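Local coordinates for dephospho-CoA kinase (Campylobacter jejuni subsp. jejuni serotype O:2, PDB 4ZO4), which probably catalyses the last step of coenzyme A biosynthesis, the ATP-dependent phosphorylation of the 3'-hydroxyl group of dephosphocoenzyme A, at residues A39-I42 against L43-A47; L142-K145 against R146-R150. All blocks are in the same frame, centred on the assembly; numbering follows the deposited sequence.

Interactions 1 and 2 lie at opposite kinds of helix end: the first closes helix 35-45, the second opens helix 144-151. Interaction 1 comes first along the chain, in the C-terminal turn of a helix that follows strand 31-34 at one border of the five-stranded parallel sheet. Interaction 2 begins the short helix that follows strand 132-136 and precedes helix 155-172. The centres of the two contacts are 40 Å apart and their nearest atoms about 28 Å, on opposite sides of the chain's centre, without touching. Both belong to the single P-loop kinase chain, and each lies where another subunit of the four-chain assembly packs against it.

Interaction 1: residues A39-I42 against L43-A47; sequences AHKI and LDENA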
loop_
_atom_site.group_PDB
_atom_site.type_symbol
_atom_site.label_atom_id
_atom_site.label_comp_id
_atom_site.label_asym_id
_atom_site.label_seq_id
_atom_site.Cartn_x
_atom_site.Cartn_y
_atom_site.Cartn_z
ATOM N N ALA A 39 20.532 12.774 -1.218
ATOM C CA ALA A 39 19.702 12.065 -0.248
ATOM C C ALA A 39 20.464 11.658 1.012
ATOM O O ALA A 39 19.973 11.824 2.131
ATOM C CB ALA A 39 19.052 10.852 -0.893
ATOM N N HIS A 40 21.669 11.145 0.822
ATOM C CA HIS A 40 22.463 10.641 1.922
ATOM C C HIS A 40 22.872 11.815 2.820
ATOM O O HIS A 40 22.897 11.689 4.063
ATOM C CB HIS A 40 23.657 9.839 1.369
ATOM C CG HIS A 40 24.627 9.372 2.414
ATOM N ND1 HIS A 40 25.928 9.028 2.116
ATOM C CD2 HIS A 40 24.498 9.219 3.755
ATOM C CE1 HIS A 40 26.552 8.669 3.223
ATOM N NE2 HIS A 40 25.709 8.781 4.232
ATOM N N LYS A 41 23.120 12.965 2.197
ATOM C CA LYS A 41 23.555 14.168 2.923
ATOM C C LYS A 41 22.409 14.803 3.748
ATOM O O LYS A 41 22.663 15.550 4.700
ATOM C CB LYS A 41 24.168 15.194 1.942
ATOM C CG LYS A 41 25.465 15.863 2.433
ATOM C CD LYS A 41 25.228 17.239 3.063
ATOM C CE LYS A 41 26.410 17.739 3.886
ATOM N NZ LYS A 41 26.319 17.245 5.292
ATOM N N ILE A 42 21.153 14.515 3.396
ATOM C CA ILE A 42 20.018 15.030 4.160
ATOM C C ILE A 42 19.990 14.384 5.549
ATOM O O ILE A 42 19.799 15.087 6.564
ATOM C CB ILE A 42 18.679 14.786 3.435
ATOM C CG1 ILE A 42 18.489 15.764 2.269
ATOM C CG2 ILE A 42 17.506 14.908 4.386
ATOM C CD1 ILE A 42 18.870 17.187 2.553
ATOM N N LEU A 43 20.211 13.068 5.593
ATOM C CA LEU A 43 20.293 12.349 6.866
ATOM C C LEU A 43 21.356 12.915 7.803
ATOM O O LEU A 43 21.108 13.014 9.003
ATOM C CB LEU A 43 20.565 10.873 6.641
ATOM C CG LEU A 43 19.501 10.196 5.783
ATOM C CD1 LEU A 43 19.782 8.701 5.732
ATOM C CD2 LEU A 43 18.068 10.473 6.267
ATOM N N ASP A 44 22.519 13.296 7.262
ATOM C CA ASP A 44 23.599 13.865 8.073
ATOM C C ASP A 44 23.351 15.312 8.460
ATOM O O ASP A 44 23.735 15.722 9.546
ATOM C CB ASP A 44 24.947 13.779 7.343
ATOM C CG ASP A 44 25.523 12.356 7.285
ATOM O OD1 ASP A 44 25.699 11.715 8.349
ATOM O OD2 ASP A 44 25.842 11.895 6.172
ATOM N N GLU A 45 22.754 16.120 7.586
ATOM C CA GLU A 45 22.472 17.525 7.964
ATOM C C GLU A 45 21.430 17.580 9.058
ATOM O O GLU A 45 21.389 18.532 9.795
ATOM C CB GLU A 45 21.941 18.349 6.793
ATOM C CG GLU A 45 22.968 18.740 5.738
ATOM C CD GLU A 45 22.317 19.359 4.504
ATOM O OE1 GLU A 45 21.520 20.321 4.672
ATOM O OE2 GLU A 45 22.600 18.878 3.372
ATOM N N ASN A 46 20.557 16.570 9.114
ATOM C CA ASN A 46 19.466 16.503 10.099
ATOM C C ASN A 46 19.675 15.337 11.021
ATOM O O ASN A 46 18.776 14.530 11.230
ATOM C CB ASN A 46 18.129 16.351 9.389
ATOM C CG ASN A 46 17.807 17.555 8.565
ATOM O OD1 ASN A 46 17.428 18.575 9.110
ATOM N ND2 ASN A 46 18.031 17.474 7.252
ATOM N N ALA A 47 20.877 15.253 11.572
ATOM C CA ALA A 47 21.260 14.119 12.374
ATOM C C ALA A 47 20.686 14.262 13.781
ATOM O O ALA A 47 20.148 13.302 14.313
ATOM C CB ALA A 47 22.775 13.960 12.396
#
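Asn46 meets Ile42 through a two-pronged grip on one carbonyl oxygen, at the point where the chain stops being helical. Its backbone N donates to Ile42 O at 3.0 Å, and the side-chain ND2 donates to the same Ile42 O, also at 3.0 Å, from the opposite face of the carbonyl plane. The Asn46 side chain can fold back in this way because CG stands beside its own backbone N (chi1 -65°); ND2 then lies alongside Ile42 CG2, 3.9 Å away, the two side chains pointing the same way. This happens at the C-terminal end of helix 35-45, where Asn46 is the first residue to leave helical backbone angles, and it helps satisfy a carbonyl of the last turn. One residue earlier, Glu45 N donates to Lys41 O at 2.9 Å. The Lys41 chain, bent at chi2 and chi4, crosses the Glu45 chain, extended beyond CG, at about a right angle, and CD, not NZ, lies nearest the carboxylate; Lys41 NZ stays 4.5 Å from Glu45 OE2, too far for a salt bridge. His40 and Asp44 approach with ring and carboxylate planes 50° apart, Asp44 OD2 lying 3.7 Å from His40 NE2. Leu43, on the buried side, packs against Leu74 of helix 71-80 and Phe79 of the second subunit, while Ile42 and Asn46 both touch Lys95 of helix 82-109.

Interaction 2: residues L142-K145 against R146-R150; sequences LSLK and RIMQR
Backbone bonds of mixed reach start the helix: Ile147 N donates to Leu144 O at 2.9 Å, three residues back, whereas Met148 N reaches that same Leu144 O at 3.2 Å and Gln149 N meets Lys145 O at 3.2 Å, each four residues back. Leu144 O thus accepts from both Ile147 N and Met148 N, and Ile147 N also makes a weak bond to Ser143 O. Ser143 is the N-cap. Its OG, held anti to the backbone N (chi1 169°), turns back over the first turn and accepts a straight but long, weak bond from Arg146 N at 3.5 Å. Beside that bond, Arg146 CG lies 3.6 Å from Ser143 OG, while the guanidinium leads away. The CG1-CD1 branch of Ile147 lies over the Ser143 carbonyl oxygen. On a different side, Leu144 CG and the selenium of Met148, a selenomethionine, make an apolar contact at 4.3 Å. With its CG beside the backbone N, Gln149 lays CG 3.5 Å from Lys145 O. Leu144 and Met148 both rest on Ala158 of helix 155-172, Leu142 touches Gln165 and Glu169 of that helix, and Leu144 also packs on Ile166 of the third subunit, so this short helix, which follows strand 132-136, packs on helix 155-172 of its own chain and also touches another copy of the protein.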
loop_
_atom_site.group_PDB
_atom_site.type_symbol
_atom_site.label_atom_id
_atom_site.label_comp_id
_atom_site.label_asym_id
_atom_site.label_seq_id
_atom_site.Cartn_x
_atom_site.Cartn_y
_atom_site.Cartn_z
ATOM N N LEU A 142 10.172 -11.576 -19.686
ATOM C CA LEU A 142 9.218 -11.510 -18.618
ATOM C C LEU A 142 8.555 -12.876 -18.500
ATOM O O LEU A 142 7.321 -13.002 -18.531
ATOM C CB LEU A 142 8.198 -10.406 -18.899
ATOM C CG LEU A 142 8.805 -9.022 -19.168
ATOM C CD1 LEU A 142 7.709 -8.000 -19.414
ATOM C CD2 LEU A 142 9.686 -8.561 -18.023
ATOM N N SER A 143 9.400 -13.891 -18.365
ATOM C CA SER A 143 8.977 -15.277 -18.232
ATOM C C SER A 143 9.494 -15.790 -16.928
ATOM O O SER A 143 10.703 -15.826 -16.708
ATOM C CB SER A 143 9.583 -16.141 -19.335
ATOM O OG SER A 143 9.377 -17.514 -19.074
ATOM N N LEU A 144 8.584 -16.210 -16.069
ATOM C CA LEU A 144 8.965 -16.750 -14.784
ATOM C C LEU A 144 9.949 -17.909 -14.907
ATOM O O LEU A 144 11.004 -17.899 -14.282
ATOM C CB LEU A 144 7.735 -17.244 -14.045
ATOM C CG LEU A 144 8.040 -17.739 -12.642
ATOM C CD1 LEU A 144 8.607 -16.603 -11.817
ATOM C CD2 LEU A 144 6.775 -18.277 -12.029
ATOM N N LYS A 145 9.597 -18.894 -15.726
ATOM C CA LYS A 145 10.292 -20.189 -15.737
ATOM C C LYS A 145 11.715 -20.025 -16.263
ATOM O O LYS A 145 12.659 -20.649 -15.768
ATOM C CB LYS A 145 9.561 -21.237 -16.605
ATOM C CG LYS A 145 8.032 -21.144 -16.708
ATOM C CD LYS A 145 7.321 -21.534 -15.416
ATOM C CE LYS A 145 5.892 -21.976 -15.685
ATOM N NZ LYS A 145 5.504 -23.106 -14.799
ATOM N N ARG A 146 11.860 -19.172 -17.266
ATOM C CA ARG A 146 13.161 -18.873 -17.802
ATOM C C ARG A 146 14.039 -18.103 -16.812
ATOM O O ARG A 146 15.245 -18.068 -16.969
ATOM C CB ARG A 146 13.028 -18.123 -19.136
ATOM C CG ARG A 146 12.466 -18.957 -20.306
ATOM C CD ARG A 146 13.346 -20.151 -20.681
ATOM N NE ARG A 146 13.506 -20.327 -22.129
ATOM C CZ ARG A 146 14.432 -19.716 -22.888
ATOM N NH1 ARG A 146 15.295 -18.849 -22.360
ATOM N NH2 ARG A 146 14.491 -19.963 -24.195
ATOM N N ILE A 147 13.449 -17.480 -15.800
ATOM C CA ILE A 147 14.238 -16.802 -14.769
ATOM C C ILE A 147 14.762 -17.781 -13.706
ATOM O O ILE A 147 15.864 -17.604 -13.177
ATOM C CB ILE A 147 13.432 -15.674 -14.091
ATOM C CG1 ILE A 147 13.120 -14.551 -15.096
ATOM C CG2 ILE A 147 14.204 -15.106 -12.903
ATOM C CD1 ILE A 147 12.132 -13.512 -14.590
HETATM N N MSE A 148 13.973 -18.797 -13.380
HETATM C CA MSE A 148 14.379 -19.823 -12.398
HETATM C C MSE A 148 15.522 -20.640 -12.949
HETATM O O MSE A 148 16.494 -20.846 -12.250
HETATM C CB MSE A 148 13.219 -20.743 -11.978
HETATM C CG MSE A 148 12.238 -19.999 -11.085
HETATM SE SE MSE A 148 10.486 -20.892 -11.049
HETATM C CE MSE A 148 10.971 -22.377 -9.859
ATOM N N GLN A 149 15.406 -21.098 -14.199
ATOM C CA GLN A 149 16.512 -21.789 -14.909
ATOM C C GLN A 149 17.797 -20.960 -14.943
ATOM O O GLN A 149 18.754 -21.263 -14.246
ATOM C CB GLN A 149 16.145 -22.093 -16.373
ATOM C CG GLN A 149 14.994 -23.062 -16.603
ATOM C CD GLN A 149 14.534 -23.106 -18.066
ATOM O OE1 GLN A 149 15.067 -22.400 -18.937
ATOM N NE2 GLN A 149 13.530 -23.936 -18.337
ATOM N N ARG A 150 17.791 -19.909 -15.761
ATOM C CA ARG A 150 18.964 -19.080 -16.022
ATOM C C ARG A 150 19.580 -18.546 -14.734
ATOM O O ARG A 150 20.781 -18.681 -14.515
ATOM C CB ARG A 150 18.566 -17.912 -16.943
ATOM C CG ARG A 150 19.604 -16.807 -17.096
ATOM C CD ARG A 150 20.523 -17.017 -18.281
ATOM N NE ARG A 150 21.763 -16.251 -18.123
ATOM C CZ ARG A 150 21.887 -14.933 -18.303
ATOM N NH1 ARG A 150 23.078 -14.355 -18.138
ATOM N NH2 ARG A 150 20.841 -14.179 -18.643
#